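Local coordinates for hypothetical protein TT1426 (Thermus thermophilus, PDB 1WD5) that is of unknown function but probably acts as a phosphoribosyltransferase of the type I fold, a family of enzymes that transfer phosphoribosyl groups, at residues V157-V163 / S176-F181; K56-P60 / Y90-A95; L12-L17 / V172-S176. One frame throughout, in Å; residues are numbered along the deposited sequence.

Contact 1: V157-V163 / S176-F181; sequences VASPEAV and SVPQDF
V157-A158 and S176-V177 run side by side in the same direction, and A158 N donates to S176 O across 2.9 Å, the N-H reaching the oxygen nearly end-on to its carbonyl. Next along, V177 CA offers a C-H contact to A158 O at 3.2 Å; this buried oxygen has no conventional donor in the model. A type I turn, P178 to F181, then folds the chain back and brings F181 against S159. Its ring is carried there with CG anti to the backbone N (chi1 -175°), and S159 CB sits over one face toward the rim, 4.1 Å from the ring centroid, a CH-pi contact. V157 CG2 meets the same ring at its edge, 4.1 Å from F181 CE1, and also touches P178 CD. Replacing F181 by alanine would probably strip S159 CB of the ring face it packs on and V157 CG2 of its neighbour at the rim, opening a gap beside the helix start. S159 OG points the other way, accepting from A162 N at 3.1 Å as the N-cap of helix 160-167 and bonding A131 O as well. On the P160 side, V177 splits its two methyls: CG1 lies against P160, CG2 against V163 CG2 at 3.8 Å. Q179, bent at chi2, brings OE1 back over P160 CG. The arrangement is that of two loops leaving the C-terminal ends of adjacent parallel strands, 150-155 and 171-174, as in an alpha/beta fold, beside the loop of V130 and A131, which in type I phosphoribosyltransferases probably corresponds to the phosphoribosyl pyrophosphate loop.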
ATOM      1  N   VAL A 157      12.604  -2.646   0.261  1.00 15.87           N
ATOM      2  CA  VAL A 157      13.530  -1.910  -0.596  1.00 15.18           C
ATOM      3  C   VAL A 157      12.830  -0.780  -1.341  1.00 16.18           C
ATOM      4  O   VAL A 157      11.670  -0.905  -1.724  1.00 15.43           O
ATOM      5  CB  VAL A 157      14.203  -2.846  -1.620  1.00 15.00           C
ATOM      6  CG1 VAL A 157      13.175  -3.366  -2.609  1.00 15.31           C
ATOM      7  CG2 VAL A 157      15.317  -2.102  -2.347  1.00 16.44           C
ATOM      8  N   ALA A 158      13.538   0.328  -1.545  1.00 16.89           N
ATOM      9  CA  ALA A 158      12.963   1.478  -2.237  1.00 18.20           C
ATOM     10  C   ALA A 158      14.010   2.313  -2.971  1.00 18.65           C
ATOM     11  O   ALA A 158      15.189   2.306  -2.612  1.00 19.18           O
ATOM     12  CB  ALA A 158      12.217   2.355  -1.238  1.00 17.04           C
ATOM     13  N   SER A 159      13.573   3.035  -3.998  1.00 17.73           N
ATOM     14  CA  SER A 159      14.480   3.888  -4.754  1.00 19.44           C
ATOM     15  C   SER A 159      14.605   5.201  -3.999  1.00 19.33           C
ATOM     16  O   SER A 159      13.709   5.577  -3.247  1.00 20.70           O
ATOM     17  CB  SER A 159      13.921   4.174  -6.146  1.00 19.95           C
ATOM     18  OG  SER A 159      12.794   5.033  -6.061  1.00 20.42           O
ATOM     19  N   PRO A 160      15.724   5.915  -4.177  1.00 21.60           N
ATOM     20  CA  PRO A 160      15.898   7.193  -3.482  1.00 21.32           C
ATOM     21  C   PRO A 160      14.726   8.134  -3.763  1.00 21.85           C
ATOM     22  O   PRO A 160      14.206   8.793  -2.863  1.00 22.60           O
ATOM     23  CB  PRO A 160      17.206   7.716  -4.061  1.00 23.00           C
ATOM     24  CG  PRO A 160      17.979   6.453  -4.299  1.00 23.35           C
ATOM     25  CD  PRO A 160      16.941   5.548  -4.921  1.00 20.13           C
ATOM     26  N   GLU A 161      14.309   8.175  -5.021  1.00 22.82           N
ATOM     27  CA  GLU A 161      13.208   9.032  -5.451  1.00 23.62           C
ATOM     28  C   GLU A 161      11.917   8.722  -4.699  1.00 21.84           C
ATOM     29  O   GLU A 161      11.258   9.620  -4.177  1.00 21.07           O
ATOM     30  CB  GLU A 161      12.957   8.859  -6.950  1.00 26.92           C
ATOM     31  CG  GLU A 161      14.198   8.938  -7.833  1.00 35.31           C
ATOM     32  CD  GLU A 161      15.090   7.705  -7.728  1.00 39.14           C
ATOM     33  OE1 GLU A 161      15.855   7.592  -6.748  1.00 42.04           O
ATOM     34  OE2 GLU A 161      15.019   6.839  -8.628  1.00 43.26           O
ATOM     35  N   ALA A 162      11.558   7.443  -4.655  1.00 20.04           N
ATOM     36  CA  ALA A 162      10.343   7.012  -3.976  1.00 18.15           C
ATOM     37  C   ALA A 162      10.362   7.414  -2.505  1.00 17.06           C
ATOM     38  O   ALA A 162       9.371   7.909  -1.970  1.00 16.83           O
ATOM     39  CB  ALA A 162      10.185   5.501  -4.103  1.00 17.57           C
ATOM     40  N   VAL A 163      11.497   7.201  -1.851  1.00 17.23           N
ATOM     41  CA  VAL A 163      11.624   7.546  -0.444  1.00 18.70           C
ATOM     42  C   VAL A 163      11.325   9.019  -0.199  1.00 19.78           C
ATOM     43  O   VAL A 163      10.562   9.365   0.702  1.00 18.22           O
ATOM     44  CB  VAL A 163      13.043   7.226   0.081  1.00 19.90           C
ATOM     45  CG1 VAL A 163      13.203   7.739   1.504  1.00 19.55           C
ATOM     46  CG2 VAL A 163      13.283   5.722   0.034  1.00 18.01           C
ATOM     47  N   SER A 176      16.335  -1.025   2.824  1.00 20.43           N
ATOM     48  CA  SER A 176      17.386  -0.732   1.865  1.00 21.43           C
ATOM     49  C   SER A 176      16.929   0.295   0.839  1.00 21.01           C
ATOM     50  O   SER A 176      15.808   0.226   0.330  1.00 20.00           O
ATOM     51  CB  SER A 176      17.808  -2.021   1.157  1.00 21.23           C
ATOM     52  OG  SER A 176      18.576  -1.736   0.001  1.00 26.47           O
ATOM     53  N   VAL A 177      17.809   1.246   0.549  1.00 21.94           N
ATOM     54  CA  VAL A 177      17.540   2.298  -0.422  1.00 22.98           C
ATOM     55  C   VAL A 177      18.779   2.411  -1.305  1.00 25.60           C
ATOM     56  O   VAL A 177      19.571   3.343  -1.165  1.00 27.04           O
ATOM     57  CB  VAL A 177      17.296   3.648   0.276  1.00 22.22           C
ATOM     58  CG1 VAL A 177      16.970   4.721  -0.756  1.00 20.29           C
ATOM     59  CG2 VAL A 177      16.163   3.509   1.283  1.00 22.47           C
ATOM     60  N   PRO A 178      18.967   1.450  -2.219  1.00 26.10           N
ATOM     61  CA  PRO A 178      20.123   1.444  -3.119  1.00 28.50           C
ATOM     62  C   PRO A 178      20.207   2.636  -4.069  1.00 30.46           C
ATOM     63  O   PRO A 178      19.263   2.926  -4.802  1.00 29.54           O
ATOM     64  CB  PRO A 178      19.974   0.113  -3.857  1.00 28.23           C
ATOM     65  CG  PRO A 178      18.488  -0.088  -3.892  1.00 27.38           C
ATOM     66  CD  PRO A 178      18.075   0.311  -2.499  1.00 26.61           C
ATOM     67  N   GLN A 179      21.351   3.318  -4.044  1.00 32.77           N
ATOM     68  CA  GLN A 179      21.590   4.475  -4.902  1.00 35.45           C
ATOM     69  C   GLN A 179      21.500   4.103  -6.376  1.00 35.38           C
ATOM     70  O   GLN A 179      21.344   4.969  -7.232  1.00 36.79           O
ATOM     71  CB  GLN A 179      22.972   5.070  -4.616  1.00 37.97           C
ATOM     72  CG  GLN A 179      23.035   5.962  -3.390  1.00 42.30           C
ATOM     73  CD  GLN A 179      22.316   7.287  -3.595  1.00 45.87           C
ATOM     74  OE1 GLN A 179      21.098   7.327  -3.766  1.00 47.43           O
ATOM     75  NE2 GLN A 179      23.074   8.378  -3.583  1.00 47.38           N
ATOM     76  N   ASP A 180      21.602   2.810  -6.665  1.00 35.39           N
ATOM     77  CA  ASP A 180      21.532   2.323  -8.037  1.00 35.54           C
ATOM     78  C   ASP A 180      20.345   1.381  -8.214  1.00 34.66           C
ATOM     79  O   ASP A 180      20.433   0.367  -8.912  1.00 33.97           O
ATOM     80  CB  ASP A 180      22.836   1.608  -8.405  1.00 37.80           C
ATOM     81  CG  ASP A 180      23.151   0.449  -7.476  1.00 40.38           C
ATOM     82  OD1 ASP A 180      23.132   0.646  -6.242  1.00 40.69           O
ATOM     83  OD2 ASP A 180      23.427  -0.659  -7.983  1.00 43.20           O
ATOM     84  N   PHE A 181      19.231   1.737  -7.584  1.00 33.33           N
ATOM     85  CA  PHE A 181      18.011   0.940  -7.645  1.00 31.23           C
ATOM     86  C   PHE A 181      17.716   0.448  -9.052  1.00 31.59           C
ATOM     87  O   PHE A 181      17.618   1.237  -9.987  1.00 32.88           O
ATOM     88  CB  PHE A 181      16.817   1.756  -7.153  1.00 28.86           C
ATOM     89  CG  PHE A 181      15.536   0.973  -7.077  1.00 25.58           C
ATOM     90  CD1 PHE A 181      15.247   0.191  -5.961  1.00 24.04           C
ATOM     91  CD2 PHE A 181      14.622   1.007  -8.125  1.00 23.42           C
ATOM     92  CE1 PHE A 181      14.064  -0.542  -5.892  1.00 23.53           C
ATOM     93  CE2 PHE A 181      13.437   0.278  -8.066  1.00 19.66           C
ATOM     94  CZ  PHE A 181      13.157  -0.496  -6.951  1.00 23.29           C
TER

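Contact 2: K56-P60 / Y90-A95; sequences KVGAP and YLEREA
E94 and Y90, one turn apart on helix 88-112, both reach the backbone of G58, one taking its N-H and the other its carbonyl. E94 leaves the helix aimed at the strand. Its CB lies 4.0 Å from V57 CG1; its CG presses closer on that same methyl, at 3.3 Å, the two side chains lying alongside and pointing opposite ways. A bend at chi2 then turns CD to a place 3.9 Å from both G58 N and G58 O. At the tip, OE2 accepts from G58 N at 3.0 Å on the anti side of the carboxylate, 27° out of its plane, and also from Q98 NE2, while OE1 forms a salt bridge with R97. The carboxylate is thus held through both oxygens, and the nearby arginine would probably favour its charged form. Strand 48-59 is here paired antiparallel with strand 66-71, part of the antiparallel extension that joins the parallel core in this phosphoribosyltransferase-like sheet; helix segment 90-95 runs at 135° to strand segment 56-59, with V70 and L76 of neighbouring strands meeting A95. One turn earlier on the helix, the Y90 ring points its OH at G58 O, which lies at the ring's edge, and donates at 2.8 Å, from 45° above the carbonyl plane rather than along a lone pair. P60 lies flat on this ring: its CG stands over the centre of one face, 3.5 Å from the centroid, in a CH-pi contact, and P60 CD follows at 3.7 Å from Y90 CE2.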
ATOM      1  N   LYS A  56      -4.956   5.163  -8.287  1.00 16.05           N
ATOM      2  CA  LYS A  56      -4.490   6.521  -8.494  1.00 16.90           C
ATOM      3  C   LYS A  56      -5.347   7.164  -9.583  1.00 16.37           C
ATOM      4  O   LYS A  56      -5.757   6.496 -10.534  1.00 16.64           O
ATOM      5  CB  LYS A  56      -3.026   6.502  -8.930  1.00 17.76           C
ATOM      6  CG  LYS A  56      -2.457   7.859  -9.296  1.00 22.75           C
ATOM      7  CD  LYS A  56      -1.959   7.851 -10.727  1.00 25.75           C
ATOM      8  CE  LYS A  56      -0.923   6.755 -10.944  1.00 27.70           C
ATOM      9  NZ  LYS A  56      -0.830   6.383 -12.382  1.00 27.81           N
ATOM     10  N   VAL A  57      -5.637   8.452  -9.420  1.00 15.02           N
ATOM     11  CA  VAL A  57      -6.410   9.218 -10.397  1.00 13.97           C
ATOM     12  C   VAL A  57      -5.371  10.117 -11.058  1.00 15.91           C
ATOM     13  O   VAL A  57      -4.889  11.070 -10.442  1.00 13.58           O
ATOM     14  CB  VAL A  57      -7.493  10.079  -9.700  1.00 14.47           C
ATOM     15  CG1 VAL A  57      -8.150  11.014 -10.698  1.00 15.41           C
ATOM     16  CG2 VAL A  57      -8.537   9.176  -9.067  1.00 14.19           C
ATOM     17  N   GLY A  58      -5.012   9.795 -12.300  1.00 16.77           N
ATOM     18  CA  GLY A  58      -3.998  10.556 -13.007  1.00 18.74           C
ATOM     19  C   GLY A  58      -4.473  11.798 -13.728  1.00 20.47           C
ATOM     20  O   GLY A  58      -5.666  11.983 -13.948  1.00 20.46           O
ATOM     21  N   ALA A  59      -3.518  12.644 -14.108  1.00 22.15           N
ATOM     22  CA  ALA A  59      -3.800  13.898 -14.798  1.00 22.03           C
ATOM     23  C   ALA A  59      -4.079  13.716 -16.291  1.00 23.64           C
ATOM     24  O   ALA A  59      -3.709  12.705 -16.889  1.00 21.47           O
ATOM     25  CB  ALA A  59      -2.634  14.852 -14.608  1.00 21.92           C
ATOM     26  N   PRO A  60      -4.736  14.708 -16.915  1.00 24.72           N
ATOM     27  CA  PRO A  60      -5.055  14.642 -18.344  1.00 26.77           C
ATOM     28  C   PRO A  60      -3.805  14.457 -19.208  1.00 28.81           C
ATOM     29  O   PRO A  60      -2.850  15.235 -19.121  1.00 28.79           O
ATOM     30  CB  PRO A  60      -5.747  15.978 -18.603  1.00 27.06           C
ATOM     31  CG  PRO A  60      -6.417  16.265 -17.289  1.00 27.31           C
ATOM     32  CD  PRO A  60      -5.333  15.907 -16.300  1.00 26.01           C
ATOM     33  N   TYR A  90     -13.525  16.235 -15.619  1.00 18.63           N
ATOM     34  CA  TYR A  90     -12.494  15.270 -16.002  1.00 18.36           C
ATOM     35  C   TYR A  90     -12.211  14.373 -14.803  1.00 18.41           C
ATOM     36  O   TYR A  90     -12.185  13.145 -14.915  1.00 18.32           O
ATOM     37  CB  TYR A  90     -11.188  15.959 -16.401  1.00 18.44           C
ATOM     38  CG  TYR A  90     -10.021  14.993 -16.448  1.00 19.69           C
ATOM     39  CD1 TYR A  90      -9.784  14.197 -17.572  1.00 20.31           C
ATOM     40  CD2 TYR A  90      -9.206  14.810 -15.330  1.00 18.75           C
ATOM     41  CE1 TYR A  90      -8.766  13.239 -17.574  1.00 19.23           C
ATOM     42  CE2 TYR A  90      -8.195  13.860 -15.319  1.00 18.37           C
ATOM     43  CZ  TYR A  90      -7.977  13.077 -16.437  1.00 20.42           C
ATOM     44  OH  TYR A  90      -6.976  12.137 -16.407  1.00 16.86           O
ATOM     45  N   LEU A  91     -11.987  15.003 -13.654  1.00 17.58           N
ATOM     46  CA  LEU A  91     -11.703  14.272 -12.429  1.00 16.70           C
ATOM     47  C   LEU A  91     -12.781  13.224 -12.158  1.00 16.69           C
ATOM     48  O   LEU A  91     -12.483  12.119 -11.708  1.00 15.54           O
ATOM     49  CB  LEU A  91     -11.599  15.246 -11.250  1.00 14.95           C
ATOM     50  CG  LEU A  91     -10.414  16.220 -11.279  1.00 13.86           C
ATOM     51  CD1 LEU A  91     -10.515  17.163 -10.100  1.00 14.67           C
ATOM     52  CD2 LEU A  91      -9.091  15.454 -11.229  1.00 14.20           C
ATOM     53  N   GLU A  92     -14.035  13.572 -12.437  1.00 17.43           N
ATOM     54  CA  GLU A  92     -15.139  12.643 -12.222  1.00 18.06           C
ATOM     55  C   GLU A  92     -15.093  11.492 -13.232  1.00 17.97           C
ATOM     56  O   GLU A  92     -15.417  10.354 -12.891  1.00 17.23           O
ATOM     57  CB  GLU A  92     -16.486  13.364 -12.333  1.00 20.17           C
ATOM     58  CG  GLU A  92     -16.781  14.370 -11.228  1.00 23.65           C
ATOM     59  CD  GLU A  92     -16.722  13.764  -9.836  1.00 27.44           C
ATOM     60  OE1 GLU A  92     -17.106  12.586  -9.676  1.00 28.40           O
ATOM     61  OE2 GLU A  92     -16.302  14.474  -8.895  1.00 29.77           O
ATOM     62  N   ARG A  93     -14.699  11.789 -14.471  1.00 17.35           N
ATOM     63  CA  ARG A  93     -14.610  10.757 -15.502  1.00 17.60           C
ATOM     64  C   ARG A  93     -13.471   9.798 -15.173  1.00 17.18           C
ATOM     65  O   ARG A  93     -13.635   8.581 -15.239  1.00 15.93           O
ATOM     66  CB  ARG A  93     -14.368  11.371 -16.891  1.00 16.54           C
ATOM     67  CG  ARG A  93     -15.539  12.188 -17.456  1.00 18.32           C
ATOM     68  CD  ARG A  93     -15.394  12.397 -18.968  1.00 16.84           C
ATOM     69  NE  ARG A  93     -14.207  13.171 -19.327  1.00 16.14           N
ATOM     70  CZ  ARG A  93     -14.141  14.500 -19.295  1.00 15.29           C
ATOM     71  NH1 ARG A  93     -15.199  15.210 -18.927  1.00 15.57           N
ATOM     72  NH2 ARG A  93     -13.011  15.117 -19.613  1.00 16.16           N
ATOM     73  N   GLU A  94     -12.314  10.351 -14.824  1.00 17.21           N
ATOM     74  CA  GLU A  94     -11.155   9.533 -14.486  1.00 17.16           C
ATOM     75  C   GLU A  94     -11.451   8.673 -13.255  1.00 16.67           C
ATOM     76  O   GLU A  94     -11.105   7.494 -13.219  1.00 16.26           O
ATOM     77  CB  GLU A  94      -9.935  10.421 -14.228  1.00 16.39           C
ATOM     78  CG  GLU A  94      -8.725   9.694 -13.618  1.00 21.93           C
ATOM     79  CD  GLU A  94      -7.950   8.832 -14.611  1.00 25.32           C
ATOM     80  OE1 GLU A  94      -8.430   8.637 -15.752  1.00 25.38           O
ATOM     81  OE2 GLU A  94      -6.855   8.347 -14.238  1.00 24.38           O
ATOM     82  N   ALA A  95     -12.095   9.263 -12.252  1.00 15.53           N
ATOM     83  CA  ALA A  95     -12.429   8.529 -11.038  1.00 15.43           C
ATOM     84  C   ALA A  95     -13.299   7.314 -11.357  1.00 15.39           C
ATOM     85  O   ALA A  95     -13.090   6.238 -10.804  1.00 15.79           O
ATOM     86  CB  ALA A  95     -13.149   9.439 -10.053  1.00 15.94           C
TER

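Contact 3: L12-L17 / V172-S176; sequences LLAEAL and VVALS
L175 fits into the groove between L12, L13 and A16 on helix 6-17, and loses more surface to the helix than V173 does. Its two methyls straddle the helix surface: CD1 reaches L12 CB at 3.7 Å, near L13 N, and CD2 reaches A16 CB, also at 3.7 Å, near L12 O. The CG behind them is met by L13 CD1 at 3.8 Å, the two leucines crossing obliquely. A chi1 of -59° turns CG away from the residue's own carbonyl carbon, and with the chain otherwise extended L175 holds this fork out toward the helix. Two residues before the corner at L175, V173 points the same way and fills the next hollow, between A16 and L17. Its CG1 lies 4.0 Å from A16 CB, and its CG2 lies 3.8 Å from L17 CD2. The small A16 is therefore the floor shared by both bumps, with the leucines as walls. The axes of helix segment 12-17 and strand 172-174 approach to 9.2 Å with their directions 137° apart. L13 and L17 also reach V37 and V41 of helix 33-45 and A154 of strand 150-155, while F3 touches both L12 and L175. The contact is made by apolar side chains, with no hydrogen bond across it, which implies that the helix is seated by fit of shape and exclusion of water, with no directional bond to fix its register on the strand.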
ATOM      1  N   LEU A  12      12.361  -9.315   8.563  1.00 11.74           N
ATOM      2  CA  LEU A  12      13.313  -8.233   8.815  1.00 13.68           C
ATOM      3  C   LEU A  12      12.602  -6.897   8.967  1.00 14.26           C
ATOM      4  O   LEU A  12      13.030  -6.038   9.742  1.00 15.67           O
ATOM      5  CB  LEU A  12      14.329  -8.132   7.670  1.00 11.97           C
ATOM      6  CG  LEU A  12      15.327  -9.277   7.539  1.00 11.54           C
ATOM      7  CD1 LEU A  12      16.143  -9.102   6.263  1.00 12.58           C
ATOM      8  CD2 LEU A  12      16.241  -9.299   8.767  1.00 10.66           C
ATOM      9  N   LEU A  13      11.515  -6.720   8.226  1.00 12.77           N
ATOM     10  CA  LEU A  13      10.766  -5.471   8.289  1.00 13.01           C
ATOM     11  C   LEU A  13      10.072  -5.348   9.640  1.00 14.35           C
ATOM     12  O   LEU A  13      10.048  -4.270  10.244  1.00 15.17           O
ATOM     13  CB  LEU A  13       9.732  -5.415   7.161  1.00 11.52           C
ATOM     14  CG  LEU A  13       9.135  -4.040   6.873  1.00 11.89           C
ATOM     15  CD1 LEU A  13      10.254  -3.052   6.550  1.00 12.44           C
ATOM     16  CD2 LEU A  13       8.158  -4.137   5.702  1.00 10.33           C
ATOM     17  N   ALA A  14       9.503  -6.454  10.113  1.00 14.67           N
ATOM     18  CA  ALA A  14       8.818  -6.463  11.403  1.00 15.44           C
ATOM     19  C   ALA A  14       9.806  -6.112  12.515  1.00 15.75           C
ATOM     20  O   ALA A  14       9.454  -5.433  13.479  1.00 15.89           O
ATOM     21  CB  ALA A  14       8.209  -7.832  11.664  1.00 15.96           C
ATOM     22  N   GLU A  15      11.040  -6.581  12.374  1.00 14.96           N
ATOM     23  CA  GLU A  15      12.084  -6.311  13.358  1.00 16.21           C
ATOM     24  C   GLU A  15      12.469  -4.825  13.355  1.00 16.03           C
ATOM     25  O   GLU A  15      12.722  -4.237  14.405  1.00 16.95           O
ATOM     26  CB  GLU A  15      13.306  -7.196  13.072  1.00 15.34           C
ATOM     27  CG  GLU A  15      13.147  -8.633  13.578  1.00 17.19           C
ATOM     28  CD  GLU A  15      14.045  -9.632  12.866  1.00 20.85           C
ATOM     29  OE1 GLU A  15      15.085  -9.227  12.302  1.00 19.97           O
ATOM     30  OE2 GLU A  15      13.715 -10.838  12.880  1.00 22.44           O
ATOM     31  N   ALA A  16      12.503  -4.217  12.176  1.00 15.62           N
ATOM     32  CA  ALA A  16      12.841  -2.799  12.075  1.00 16.26           C
ATOM     33  C   ALA A  16      11.709  -1.941  12.646  1.00 16.82           C
ATOM     34  O   ALA A  16      11.936  -0.819  13.102  1.00 16.30           O
ATOM     35  CB  ALA A  16      13.093  -2.420  10.613  1.00 13.91           C
ATOM     36  N   LEU A  17      10.491  -2.481  12.633  1.00 15.70           N
ATOM     37  CA  LEU A  17       9.321  -1.757  13.130  1.00 16.70           C
ATOM     38  C   LEU A  17       9.067  -1.901  14.628  1.00 18.42           C
ATOM     39  O   LEU A  17       8.449  -1.029  15.243  1.00 15.66           O
ATOM     40  CB  LEU A  17       8.065  -2.214  12.381  1.00 14.48           C
ATOM     41  CG  LEU A  17       7.952  -1.909  10.886  1.00 16.15           C
ATOM     42  CD1 LEU A  17       6.787  -2.701  10.300  1.00 14.82           C
ATOM     43  CD2 LEU A  17       7.738  -0.416  10.670  1.00 16.22           C
ATOM     44  N   VAL A 172       8.715   6.901   7.198  1.00 16.97           N
ATOM     45  CA  VAL A 172       9.051   5.802   6.311  1.00 16.58           C
ATOM     46  C   VAL A 172      10.116   4.904   6.911  1.00 17.75           C
ATOM     47  O   VAL A 172      11.117   5.383   7.449  1.00 17.33           O
ATOM     48  CB  VAL A 172       9.574   6.313   4.953  1.00 16.50           C
ATOM     49  CG1 VAL A 172      10.128   5.151   4.140  1.00 15.92           C
ATOM     50  CG2 VAL A 172       8.451   7.005   4.187  1.00 17.02           C
ATOM     51  N   VAL A 173       9.884   3.600   6.819  1.00 16.65           N
ATOM     52  CA  VAL A 173      10.825   2.607   7.304  1.00 17.88           C
ATOM     53  C   VAL A 173      11.205   1.755   6.098  1.00 19.03           C
ATOM     54  O   VAL A 173      10.395   0.971   5.603  1.00 20.86           O
ATOM     55  CB  VAL A 173      10.197   1.708   8.391  1.00 17.72           C
ATOM     56  CG1 VAL A 173      11.172   0.611   8.787  1.00 17.84           C
ATOM     57  CG2 VAL A 173       9.837   2.547   9.609  1.00 18.89           C
ATOM     58  N   ALA A 174      12.430   1.932   5.616  1.00 18.63           N
ATOM     59  CA  ALA A 174      12.920   1.183   4.463  1.00 19.34           C
ATOM     60  C   ALA A 174      14.194   0.462   4.868  1.00 19.88           C
ATOM     61  O   ALA A 174      15.112   1.078   5.407  1.00 20.63           O
ATOM     62  CB  ALA A 174      13.195   2.132   3.302  1.00 18.36           C
ATOM     63  N   LEU A 175      14.249  -0.843   4.610  1.00 19.63           N
ATOM     64  CA  LEU A 175      15.414  -1.643   4.970  1.00 20.00           C
ATOM     65  C   LEU A 175      16.610  -1.339   4.083  1.00 20.60           C
ATOM     66  O   LEU A 175      17.757  -1.387   4.528  1.00 20.58           O
ATOM     67  CB  LEU A 175      15.083  -3.134   4.874  1.00 19.01           C
ATOM     68  CG  LEU A 175      13.942  -3.647   5.752  1.00 18.41           C
ATOM     69  CD1 LEU A 175      13.806  -5.159   5.574  1.00 16.38           C
ATOM     70  CD2 LEU A 175      14.219  -3.298   7.205  1.00 19.15           C
ATOM     71  N   SER A 176      16.335  -1.025   2.824  1.00 20.43           N
ATOM     72  CA  SER A 176      17.386  -0.732   1.865  1.00 21.43           C
ATOM     73  C   SER A 176      16.929   0.295   0.839  1.00 21.01           C
ATOM     74  O   SER A 176      15.808   0.226   0.330  1.00 20.00           O
ATOM     75  CB  SER A 176      17.808  -2.021   1.157  1.00 21.23           C
ATOM     76  OG  SER A 176      18.576  -1.736   0.001  1.00 26.47           O
TER

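Contacts 1 and 3 are neighbours, their centres 14 Å apart: they share S176, and strand 171-174, the outermost of the parallel strands, runs into the loop used by contact 1. Both are partly buried. Contact 3 is wholly apolar in its side chains, against one face of the sheet; contact 1, at the ends of the strands, mixes a backbone hydrogen bond, a helix cap and ring packing. Contact 2 lies about 33 Å from contact 3, between centres, on the other side of the chain's centre, yet both reach the same sheet. More of its touching residues are buried, and it joins a strand to a long helix through two hydrogen bonds to one residue's backbone together with ring and aliphatic packing.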